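Local structure of DUF3992 domain-containing protein (Bacillus cereus, 7A02) at residues Y46-K52 against E107-R113; A33-D39 against F92-L98; D54-V60 against T100-G106. The protein probably serves as the repeating subunit of endospore appendages, disulfide-linked pili found on the endospores of Bacillus. All blocks are in the same frame, centred on the assembly; numbering follows the deposited sequence.

Contacts 1 and 2 lie on opposing sheets of one beta sandwich, and contact 3 closes its end. Contacts 1 and 3 share strands 46-55 and 104-114, which in contact 1 run through the middle of the fold and in contact 3 run out into turns about 19 Å away, centre to centre. Contact 2 pairs strands 34-38 and 94-98 of the other sheet, and its Ile36 meets Phe108 of contact 1 in the interior. Contact 1 is the most buried, with an apolar inner face and a polar outer face beside a neighbouring subunit; contact 2, part buried and part exposed, is mainly aliphatic and aromatic; contact 3, mostly exposed, is largely backbone, threonines and one buried glutamate.

Contact 1 (Y46-K52 against E107-R113); sequences YASGYLK and EFCMTIR
Tyr46-Lys52 and Glu107-Arg113 pair as antiparallel strands, the two inner ones of a four-stranded sheet whose outermost strands within this chain are 84-90 and 19-29. The segment axes approach to 4.6 Å with their directions 164° apart. Backbone bonds join Tyr46 with Arg113 and Ser48 with Thr111 in both directions. Tyr50 N also donates to Cys109 O, though the return bond from Cys109 N is weak, and Glu107 N donates to Lys52 O. Ser48 O takes a second donor, Thr111 OG1 at 3.3 Å, which stands above the carbonyl plane while Thr111 N comes in nearly along the C=O axis.

Side chains alternate between two faces. On the inner one, Leu51 CD1 meets Phe108 CD1 at 3.7 Å, the two side chains crossing at a slant, and Ala47 CB packs on Met110 SD at 3.8 Å. Gly49 lies opposite Met110. This face turns toward the other sheet, where Ile36 and Tyr37 receive Phe108 and Ile112.

On the other face, Tyr50 has CG between its backbone N and carbonyl carbon (chi1 64°), which swings the ring over the partner strand. Cys109 CB sits over the ring face, 4.0 Å from its centroid, as a CH-pi contact, and Cys109 SG makes an oblique sulfur-aromatic contact with the ring of Tyr50, 4.8 Å from its centroid. Lys52 and Glu107 run side by side, and the lysine bends to bring NZ to Glu107 OE1 in a salt bridge, modelled too short to be taken literally. A second subunit comes up to this face: its Asp21 bonds Ser48 OG and forms a salt bridge with Arg113 NE, and its Tyr114 ring meets that of Tyr46. The strand order 19-29, 104-114, 46-55, 84-90 is that of one sheet of a jellyroll beta sandwich.

Contact 2 (A33-D39 against F92-L98); sequences AAIIYAD and FDTVTIL
Ala33-Asp39 and Phe92-Leu98 are held first by backbone hydrogen bonds. Ala34 and Ile97 exchange a pair of them, each 2.9 Å between N and O. Beyond Ile35 the register slips by one residue: Ile36 N gives an almost straight bond to Val95 O (179° at the hydrogen), while Val95 N returns to Tyr37 O. Ile36 and Tyr37 thus both stand opposite Val95, a beta bulge. A weak bond from Asp39 N to Asp93 O ends the pairing.

Apolar contacts carry most of the side-chain packing. Ile36 splits its branches: CG2 touches Val95 CB at 3.6 Å, and CD1, reached through a fully extended chain (chi1 -177°), meets Ile97 CG2 at 3.9 Å. These groups point into the core, where Ile36 continues onto Ile25, Trp27 and Phe108. On the opposite face Ile35 CD1 touches Thr96 CG2 at 3.6 Å, the two side chains lying slantwise to each other.

The strands belong to the second sheet of the jellyroll sandwich, ordered 34-38, 94-98, 60-66, 72-79. Strand 34-38 is its outermost member within the chain, and strand 94-98 bonds on its far side to 60-66, with Asp93 and Thr94 forming a classic bulge opposite Tyr65.

The aromatic contact is rim to rim. Tyr37 CE2 comes to Phe92 CE2 at 3.5 Å, near the plane of the phenylalanine ring, with the two planes at 48° and neither ring over the other's face. Val95 CG2 approaches the tyrosine ring obliquely.

Charge enters at the Asp39 end. Acceptor oxygens of Asp39 and Asp93 crowd together, carboxylate and backbone alike; their exact spacing is uncertain at this resolution, though one carboxylate may be protonated. Asp93 OD2 has a weak bond from Gly68 N.

Contact 3 (D54-V60 against T100-G106); sequences DTGTGPV and TAAAETG
Asp54, Thr55 and Thr105 make the backbone bonds of this contact. Thr105 O accepts from two successive amides, Asp54 N at 2.9 Å and Thr55 N at 3.0 Å, and Thr105 N returns a bond to Thr55 O. With both residues facing Thr105, the pairing is a classic beta bulge. The side chains of Thr55 and Thr105 lie alongside each other, pointing the same way, and Thr105 OG1 is bonded to Trp27 O of strand 19-29.

Past the bulge the strands become turns at one end of the jellyroll sandwich. Here Glu104 bridges the loops. Its CG packs on Gly56 CA at 3.7 Å, and a bend at chi2 (90°) turns the carboxylate toward the 57-58 turn, with OE2 2.7 Å from Thr57 O. The same OE2 receives Thr100 N at 3.0 Å on its syn lone pair, tying Thr100 to Glu104 across the turn. Thr57 CG2 touches Ala102 CB at 3.7 Å nearer the surface. On the inner side the Val60 and Glu104 side chains pass each other in opposite directions, Val60 CG2 lying 4.2 Å from Glu104 CB. Val60 also rests on Trp27, while backbone hydrogen bonds between Glu104 and Ala29 and between Gly106 and Trp27 set the strand against 19-29.

Contact 1 (Y46-K52 against E107-R113)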
loop_
_atom_site.group_PDB
_atom_site.type_symbol
_atom_site.label_atom_id
_atom_site.label_comp_id
_atom_site.label_asym_id
_atom_site.label_seq_id
_atom_site.Cartn_x
_atom_site.Cartn_y
_atom_site.Cartn_z
ATOM N N TYR A 46 25.526 -27.943 -11.091
ATOM C CA TYR A 46 26.537 -27.037 -11.612
ATOM C C TYR A 46 27.847 -27.396 -10.940
ATOM O O TYR A 46 27.918 -27.434 -9.710
ATOM C CB TYR A 46 26.172 -25.581 -11.334
ATOM C CG TYR A 46 25.039 -25.063 -12.176
ATOM C CD1 TYR A 46 23.734 -25.420 -11.903
ATOM C CD2 TYR A 46 25.272 -24.204 -13.233
ATOM C CE1 TYR A 46 22.699 -24.951 -12.663
ATOM C CE2 TYR A 46 24.241 -23.729 -13.996
ATOM C CZ TYR A 46 22.958 -24.106 -13.706
ATOM O OH TYR A 46 21.920 -23.637 -14.468
ATOM N N ALA A 47 28.876 -27.666 -11.731
ATOM C CA ALA A 47 30.133 -28.141 -11.182
ATOM C C ALA A 47 31.292 -27.346 -11.750
ATOM O O ALA A 47 31.363 -27.119 -12.956
ATOM C CB ALA A 47 30.327 -29.622 -11.473
ATOM N N SER A 48 32.206 -26.942 -10.874
ATOM C CA SER A 48 33.431 -26.260 -11.258
ATOM C C SER A 48 34.617 -27.023 -10.695
ATOM O O SER A 48 34.517 -27.653 -9.642
ATOM C CB SER A 48 33.464 -24.825 -10.744
ATOM O OG SER A 48 32.420 -24.057 -11.305
ATOM N N GLY A 49 35.738 -26.969 -11.398
ATOM C CA GLY A 49 36.919 -27.650 -10.903
ATOM C C GLY A 49 38.061 -27.634 -11.888
ATOM O O GLY A 49 38.069 -26.856 -12.839
ATOM N N TYR A 50 39.040 -28.504 -11.635
ATOM C CA TYR A 50 40.208 -28.622 -12.495
ATOM C C TYR A 50 40.624 -30.079 -12.593
ATOM O O TYR A 50 40.257 -30.911 -11.764
ATOM C CB TYR A 50 41.391 -27.789 -11.989
ATOM C CG TYR A 50 41.931 -28.216 -10.645
ATOM C CD1 TYR A 50 41.582 -27.542 -9.497
ATOM C CD2 TYR A 50 42.799 -29.284 -10.528
ATOM C CE1 TYR A 50 42.069 -27.924 -8.279
ATOM C CE2 TYR A 50 43.286 -29.673 -9.313
ATOM C CZ TYR A 50 42.917 -28.988 -8.193
ATOM O OH TYR A 50 43.402 -29.367 -6.970
ATOM N N LEU A 51 41.405 -30.371 -13.626
ATOM C CA LEU A 51 42.071 -31.651 -13.798
ATOM C C LEU A 51 43.549 -31.386 -14.015
ATOM O O LEU A 51 43.914 -30.545 -14.845
ATOM C CB LEU A 51 41.506 -32.430 -14.981
ATOM C CG LEU A 51 42.127 -33.806 -15.190
ATOM C CD1 LEU A 51 41.368 -34.840 -14.405
ATOM C CD2 LEU A 51 42.157 -34.170 -16.650
ATOM N N LYS A 52 44.388 -32.094 -13.267
ATOM C CA LYS A 52 45.836 -31.970 -13.352
ATOM C C LYS A 52 46.426 -33.318 -13.725
ATOM O O LYS A 52 46.164 -34.318 -13.052
ATOM C CB LYS A 52 46.429 -31.488 -12.031
ATOM C CG LYS A 52 47.943 -31.479 -12.034
ATOM C CD LYS A 52 48.543 -30.625 -10.928
ATOM C CE LYS A 52 47.831 -30.769 -9.595
ATOM N NZ LYS A 52 47.497 -32.177 -9.256
ATOM N N GLU A 107 45.377 -35.769 -10.450
ATOM C CA GLU A 107 44.382 -35.381 -9.462
ATOM C C GLU A 107 43.093 -34.936 -10.140
ATOM O O GLU A 107 43.037 -34.739 -11.354
ATOM C CB GLU A 107 44.907 -34.254 -8.573
ATOM C CG GLU A 107 45.926 -34.701 -7.560
ATOM C CD GLU A 107 46.415 -33.561 -6.698
ATOM O OE1 GLU A 107 47.477 -32.990 -7.017
ATOM O OE2 GLU A 107 45.737 -33.234 -5.703
ATOM N N PHE A 108 42.046 -34.775 -9.333
ATOM C CA PHE A 108 40.753 -34.321 -9.841
ATOM C C PHE A 108 39.961 -33.718 -8.695
ATOM O O PHE A 108 39.628 -34.425 -7.741
ATOM C CB PHE A 108 39.993 -35.476 -10.469
ATOM C CG PHE A 108 38.637 -35.109 -10.978
ATOM C CD1 PHE A 108 38.496 -34.397 -12.149
ATOM C CD2 PHE A 108 37.503 -35.499 -10.303
ATOM C CE1 PHE A 108 37.254 -34.069 -12.622
ATOM C CE2 PHE A 108 36.260 -35.172 -10.776
ATOM C CZ PHE A 108 36.138 -34.457 -11.936
ATOM N N CYS A 109 39.656 -32.428 -8.789
ATOM C CA CYS A 109 38.923 -31.695 -7.767
ATOM C C CYS A 109 37.671 -31.082 -8.369
ATOM O O CYS A 109 37.699 -30.589 -9.497
ATOM C CB CYS A 109 39.787 -30.597 -7.157
ATOM S SG CYS A 109 38.883 -29.353 -6.217
ATOM N N MET A 110 36.573 -31.101 -7.615
ATOM C CA MET A 110 35.319 -30.579 -8.142
ATOM C C MET A 110 34.403 -30.119 -7.019
ATOM O O MET A 110 34.204 -30.846 -6.044
ATOM C CB MET A 110 34.616 -31.637 -8.990
ATOM C CG MET A 110 33.208 -31.282 -9.380
ATOM S SD MET A 110 32.371 -32.619 -10.238
ATOM C CE MET A 110 33.186 -32.540 -11.818
ATOM N N THR A 111 33.839 -28.922 -7.168
ATOM C CA THR A 111 32.802 -28.410 -6.282
ATOM C C THR A 111 31.463 -28.430 -7.003
ATOM O O THR A 111 31.375 -28.060 -8.174
ATOM C CB THR A 111 33.101 -26.987 -5.813
ATOM O OG1 THR A 111 33.387 -26.161 -6.942
ATOM C CG2 THR A 111 34.276 -26.969 -4.876
ATOM N N ILE A 112 30.424 -28.848 -6.292
ATOM C CA ILE A 112 29.133 -29.174 -6.881
ATOM C C ILE A 112 28.056 -28.344 -6.202
ATOM O O ILE A 112 27.986 -28.305 -4.972
ATOM C CB ILE A 112 28.823 -30.671 -6.730
ATOM C CG1 ILE A 112 29.939 -31.501 -7.349
ATOM C CG2 ILE A 112 27.502 -31.004 -7.356
ATOM C CD1 ILE A 112 30.104 -32.847 -6.717
ATOM N N ARG A 113 27.212 -27.698 -6.995
ATOM C CA ARG A 113 26.091 -26.925 -6.481
ATOM C C ARG A 113 24.784 -27.583 -6.882
ATOM O O ARG A 113 24.602 -27.957 -8.042
ATOM C CB ARG A 113 26.109 -25.500 -7.016
ATOM C CG ARG A 113 26.766 -24.507 -6.116
ATOM C CD ARG A 113 26.920 -23.189 -6.831
ATOM N NE ARG A 113 27.806 -22.261 -6.140
ATOM C CZ ARG A 113 27.597 -21.771 -4.927
ATOM N NH1 ARG A 113 26.511 -22.094 -4.244
ATOM N NH2 ARG A 113 28.475 -20.934 -4.401
#

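Contact 2 (A33-D39 against F92-L98)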
loop_
_atom_site.group_PDB
_atom_site.type_symbol
_atom_site.label_atom_id
_atom_site.label_comp_id
_atom_site.label_asym_id
_atom_site.label_seq_id
_atom_site.Cartn_x
_atom_site.Cartn_y
_atom_site.Cartn_z
ATOM N N ALA A 33 38.206 -45.967 -21.697
ATOM C CA ALA A 33 37.447 -44.962 -20.972
ATOM C C ALA A 33 37.141 -45.469 -19.571
ATOM O O ALA A 33 36.652 -46.588 -19.399
ATOM C CB ALA A 33 36.157 -44.629 -21.715
ATOM N N ALA A 34 37.436 -44.651 -18.567
ATOM C CA ALA A 34 37.208 -45.018 -17.178
ATOM C C ALA A 34 36.297 -43.994 -16.527
ATOM O O ALA A 34 36.516 -42.787 -16.672
ATOM C CB ALA A 34 38.525 -45.113 -16.412
ATOM N N ILE A 35 35.281 -44.479 -15.814
ATOM C CA ILE A 35 34.351 -43.594 -15.124
ATOM C C ILE A 35 35.036 -42.988 -13.912
ATOM O O ILE A 35 35.574 -43.704 -13.058
ATOM C CB ILE A 35 33.085 -44.356 -14.711
ATOM C CG1 ILE A 35 32.473 -45.066 -15.912
ATOM C CG2 ILE A 35 32.082 -43.413 -14.095
ATOM C CD1 ILE A 35 31.783 -44.138 -16.870
ATOM N N ILE A 36 35.007 -41.665 -13.820
ATOM C CA ILE A 36 35.656 -40.948 -12.733
ATOM C C ILE A 36 34.650 -40.237 -11.842
ATOM O O ILE A 36 34.999 -39.862 -10.712
ATOM C CB ILE A 36 36.700 -39.956 -13.285
ATOM C CG1 ILE A 36 37.459 -39.230 -12.192
ATOM C CG2 ILE A 36 36.041 -38.926 -14.138
ATOM C CD1 ILE A 36 38.528 -38.338 -12.740
ATOM N N TYR A 37 33.404 -40.090 -12.284
ATOM C CA TYR A 37 32.371 -39.406 -11.521
ATOM C C TYR A 37 31.015 -39.762 -12.107
ATOM O O TYR A 37 30.890 -39.925 -13.319
ATOM C CB TYR A 37 32.587 -37.893 -11.559
ATOM C CG TYR A 37 31.507 -37.103 -10.881
ATOM C CD1 TYR A 37 31.507 -36.931 -9.513
ATOM C CD2 TYR A 37 30.494 -36.524 -11.609
ATOM C CE1 TYR A 37 30.528 -36.212 -8.894
ATOM C CE2 TYR A 37 29.512 -35.805 -10.997
ATOM C CZ TYR A 37 29.536 -35.654 -9.642
ATOM O OH TYR A 37 28.554 -34.927 -9.035
ATOM N N ALA A 38 30.009 -39.881 -11.247
ATOM C CA ALA A 38 28.673 -40.240 -11.695
ATOM C C ALA A 38 27.648 -39.752 -10.688
ATOM O O ALA A 38 27.912 -39.710 -9.487
ATOM C CB ALA A 38 28.534 -41.747 -11.889
ATOM N N ASP A 39 26.466 -39.399 -11.183
ATOM C CA ASP A 39 25.394 -38.922 -10.324
ATOM C C ASP A 39 24.058 -39.340 -10.913
ATOM O O ASP A 39 23.990 -40.003 -11.949
ATOM C CB ASP A 39 25.452 -37.405 -10.155
ATOM C CG ASP A 39 25.262 -36.669 -11.454
ATOM O OD1 ASP A 39 25.034 -35.449 -11.421
ATOM O OD2 ASP A 39 25.352 -37.305 -12.516
ATOM N N PHE A 92 25.172 -32.636 -16.692
ATOM C CA PHE A 92 25.952 -33.785 -17.112
ATOM C C PHE A 92 25.648 -34.954 -16.192
ATOM O O PHE A 92 25.222 -34.778 -15.050
ATOM C CB PHE A 92 27.452 -33.486 -17.117
ATOM C CG PHE A 92 28.000 -33.106 -15.782
ATOM C CD1 PHE A 92 27.957 -31.802 -15.350
ATOM C CD2 PHE A 92 28.570 -34.053 -14.964
ATOM C CE1 PHE A 92 28.458 -31.455 -14.128
ATOM C CE2 PHE A 92 29.073 -33.709 -13.745
ATOM C CZ PHE A 92 29.015 -32.409 -13.325
ATOM N N ASP A 93 25.872 -36.158 -16.699
ATOM C CA ASP A 93 25.504 -37.369 -15.984
ATOM C C ASP A 93 26.714 -38.173 -15.534
ATOM O O ASP A 93 26.736 -38.674 -14.409
ATOM C CB ASP A 93 24.597 -38.222 -16.879
ATOM C CG ASP A 93 23.986 -39.394 -16.149
ATOM O OD1 ASP A 93 24.276 -39.583 -14.952
ATOM O OD2 ASP A 93 23.202 -40.134 -16.779
ATOM N N THR A 94 27.732 -38.312 -16.379
ATOM C CA THR A 94 28.943 -39.027 -16.007
ATOM C C THR A 94 30.151 -38.266 -16.522
ATOM O O THR A 94 30.035 -37.376 -17.362
ATOM C CB THR A 94 28.971 -40.454 -16.562
ATOM O OG1 THR A 94 28.851 -40.410 -17.986
ATOM C CG2 THR A 94 27.840 -41.282 -15.995
ATOM N N VAL A 95 31.322 -38.617 -16.002
ATOM C CA VAL A 95 32.590 -38.099 -16.497
ATOM C C VAL A 95 33.526 -39.275 -16.718
ATOM O O VAL A 95 33.600 -40.180 -15.882
ATOM C CB VAL A 95 33.222 -37.082 -15.528
ATOM C CG1 VAL A 95 34.385 -36.396 -16.186
ATOM C CG2 VAL A 95 32.207 -36.066 -15.084
ATOM N N THR A 96 34.227 -39.277 -17.847
ATOM C CA THR A 96 35.173 -40.343 -18.143
ATOM C C THR A 96 36.521 -39.760 -18.526
ATOM O O THR A 96 36.609 -38.676 -19.109
ATOM C CB THR A 96 34.701 -41.258 -19.275
ATOM O OG1 THR A 96 34.783 -40.558 -20.520
ATOM C CG2 THR A 96 33.279 -41.706 -19.048
ATOM N N ILE A 97 37.571 -40.505 -18.197
ATOM C CA ILE A 97 38.935 -40.150 -18.564
ATOM C C ILE A 97 39.531 -41.253 -19.425
ATOM O O ILE A 97 39.263 -42.443 -19.234
ATOM C CB ILE A 97 39.826 -39.873 -17.334
ATOM C CG1 ILE A 97 39.940 -41.115 -16.458
ATOM C CG2 ILE A 97 39.304 -38.703 -16.544
ATOM C CD1 ILE A 97 40.963 -40.988 -15.378
ATOM N N LEU A 98 40.329 -40.832 -20.402
ATOM C CA LEU A 98 40.981 -41.730 -21.347
ATOM C C LEU A 98 42.446 -41.346 -21.445
ATOM O O LEU A 98 42.766 -40.170 -21.629
ATOM C CB LEU A 98 40.323 -41.647 -22.722
ATOM C CG LEU A 98 40.879 -42.585 -23.785
ATOM C CD1 LEU A 98 40.667 -44.015 -23.381
ATOM C CD2 LEU A 98 40.225 -42.305 -25.117
#

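Contact 3 (D54-V60 against T100-G106)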
loop_
_atom_site.group_PDB
_atom_site.type_symbol
_atom_site.label_atom_id
_atom_site.label_comp_id
_atom_site.label_asym_id
_atom_site.label_seq_id
_atom_site.Cartn_x
_atom_site.Cartn_y
_atom_site.Cartn_z
ATOM N N ASP A 54 49.620 -35.386 -13.720
ATOM C CA ASP A 54 50.866 -35.308 -12.968
ATOM C C ASP A 54 51.993 -36.058 -13.664
ATOM O O ASP A 54 53.014 -35.462 -14.019
ATOM C CB ASP A 54 50.653 -35.851 -11.553
ATOM C CG ASP A 54 51.763 -35.455 -10.610
ATOM O OD1 ASP A 54 51.906 -34.247 -10.333
ATOM O OD2 ASP A 54 52.492 -36.353 -10.140
ATOM N N THR A 55 51.829 -37.360 -13.869
ATOM C CA THR A 55 52.890 -38.150 -14.474
ATOM C C THR A 55 52.330 -39.029 -15.578
ATOM O O THR A 55 51.142 -39.352 -15.604
ATOM C CB THR A 55 53.615 -39.037 -13.456
ATOM O OG1 THR A 55 52.700 -39.992 -12.914
ATOM C CG2 THR A 55 54.196 -38.201 -12.328
ATOM N N GLY A 56 53.214 -39.419 -16.485
ATOM C CA GLY A 56 52.902 -40.252 -17.620
ATOM C C GLY A 56 53.344 -39.583 -18.894
ATOM O O GLY A 56 54.101 -38.608 -18.887
ATOM N N THR A 57 52.865 -40.108 -20.013
ATOM C CA THR A 57 53.132 -39.530 -21.317
ATOM C C THR A 57 51.840 -39.483 -22.114
ATOM O O THR A 57 50.893 -40.221 -21.845
ATOM C CB THR A 57 54.181 -40.327 -22.089
ATOM O OG1 THR A 57 54.354 -39.747 -23.385
ATOM C CG2 THR A 57 53.733 -41.766 -22.246
ATOM N N GLY A 58 51.805 -38.596 -23.097
ATOM C CA GLY A 58 50.661 -38.493 -23.965
ATOM C C GLY A 58 49.501 -37.810 -23.280
ATOM O O GLY A 58 49.339 -37.878 -22.060
ATOM N N PRO A 59 48.667 -37.134 -24.061
ATOM C CA PRO A 59 47.573 -36.360 -23.476
ATOM C C PRO A 59 46.509 -37.256 -22.870
ATOM O O PRO A 59 46.339 -38.417 -23.244
ATOM C CB PRO A 59 47.019 -35.572 -24.667
ATOM C CG PRO A 59 48.044 -35.704 -25.745
ATOM C CD PRO A 59 48.699 -37.015 -25.522
ATOM N N VAL A 60 45.785 -36.690 -21.909
ATOM C CA VAL A 60 44.655 -37.347 -21.266
ATOM C C VAL A 60 43.393 -36.588 -21.650
ATOM O O VAL A 60 43.370 -35.353 -21.606
ATOM C CB VAL A 60 44.828 -37.398 -19.740
ATOM C CG1 VAL A 60 43.639 -38.067 -19.098
ATOM C CG2 VAL A 60 46.094 -38.130 -19.386
ATOM N N THR A 100 46.716 -42.903 -22.542
ATOM C CA THR A 100 47.559 -43.858 -23.239
ATOM C C THR A 100 47.814 -45.058 -22.327
ATOM O O THR A 100 47.612 -45.002 -21.112
ATOM C CB THR A 100 48.859 -43.177 -23.667
ATOM O OG1 THR A 100 48.548 -41.990 -24.404
ATOM C CG2 THR A 100 49.695 -44.078 -24.562
ATOM N N ALA A 101 48.258 -46.166 -22.910
ATOM C CA ALA A 101 48.573 -47.356 -22.122
ATOM C C ALA A 101 49.934 -47.225 -21.452
ATOM O O ALA A 101 50.785 -48.107 -21.526
ATOM C CB ALA A 101 48.511 -48.596 -23.003
ATOM N N ALA A 102 50.133 -46.099 -20.777
ATOM C CA ALA A 102 51.321 -45.847 -19.985
ATOM C C ALA A 102 50.979 -45.528 -18.542
ATOM O O ALA A 102 51.879 -45.186 -17.767
ATOM C CB ALA A 102 52.137 -44.696 -20.587
ATOM N N ALA A 103 49.703 -45.618 -18.168
ATOM C CA ALA A 103 49.241 -45.419 -16.799
ATOM C C ALA A 103 49.646 -44.044 -16.268
ATOM O O ALA A 103 50.386 -43.916 -15.294
ATOM C CB ALA A 103 49.748 -46.538 -15.885
ATOM N N GLU A 104 49.148 -43.010 -16.936
ATOM C CA GLU A 104 49.288 -41.665 -16.405
ATOM C C GLU A 104 48.502 -41.550 -15.111
ATOM O O GLU A 104 47.532 -42.274 -14.885
ATOM C CB GLU A 104 48.785 -40.636 -17.412
ATOM C CG GLU A 104 49.439 -40.724 -18.766
ATOM C CD GLU A 104 48.704 -41.654 -19.698
ATOM O OE1 GLU A 104 48.167 -42.669 -19.217
ATOM O OE2 GLU A 104 48.658 -41.373 -20.909
ATOM N N THR A 105 48.932 -40.646 -14.244
ATOM C CA THR A 105 48.211 -40.431 -13.002
ATOM C C THR A 105 48.186 -38.951 -12.667
ATOM O O THR A 105 49.054 -38.180 -13.091
ATOM C CB THR A 105 48.813 -41.220 -11.839
ATOM O OG1 THR A 105 47.917 -41.167 -10.724
ATOM C CG2 THR A 105 50.127 -40.626 -11.418
ATOM N N GLY A 106 47.174 -38.575 -11.897
ATOM C CA GLY A 106 46.971 -37.182 -11.562
ATOM C C GLY A 106 45.869 -37.002 -10.546
ATOM O O GLY A 106 45.463 -37.950 -9.876
#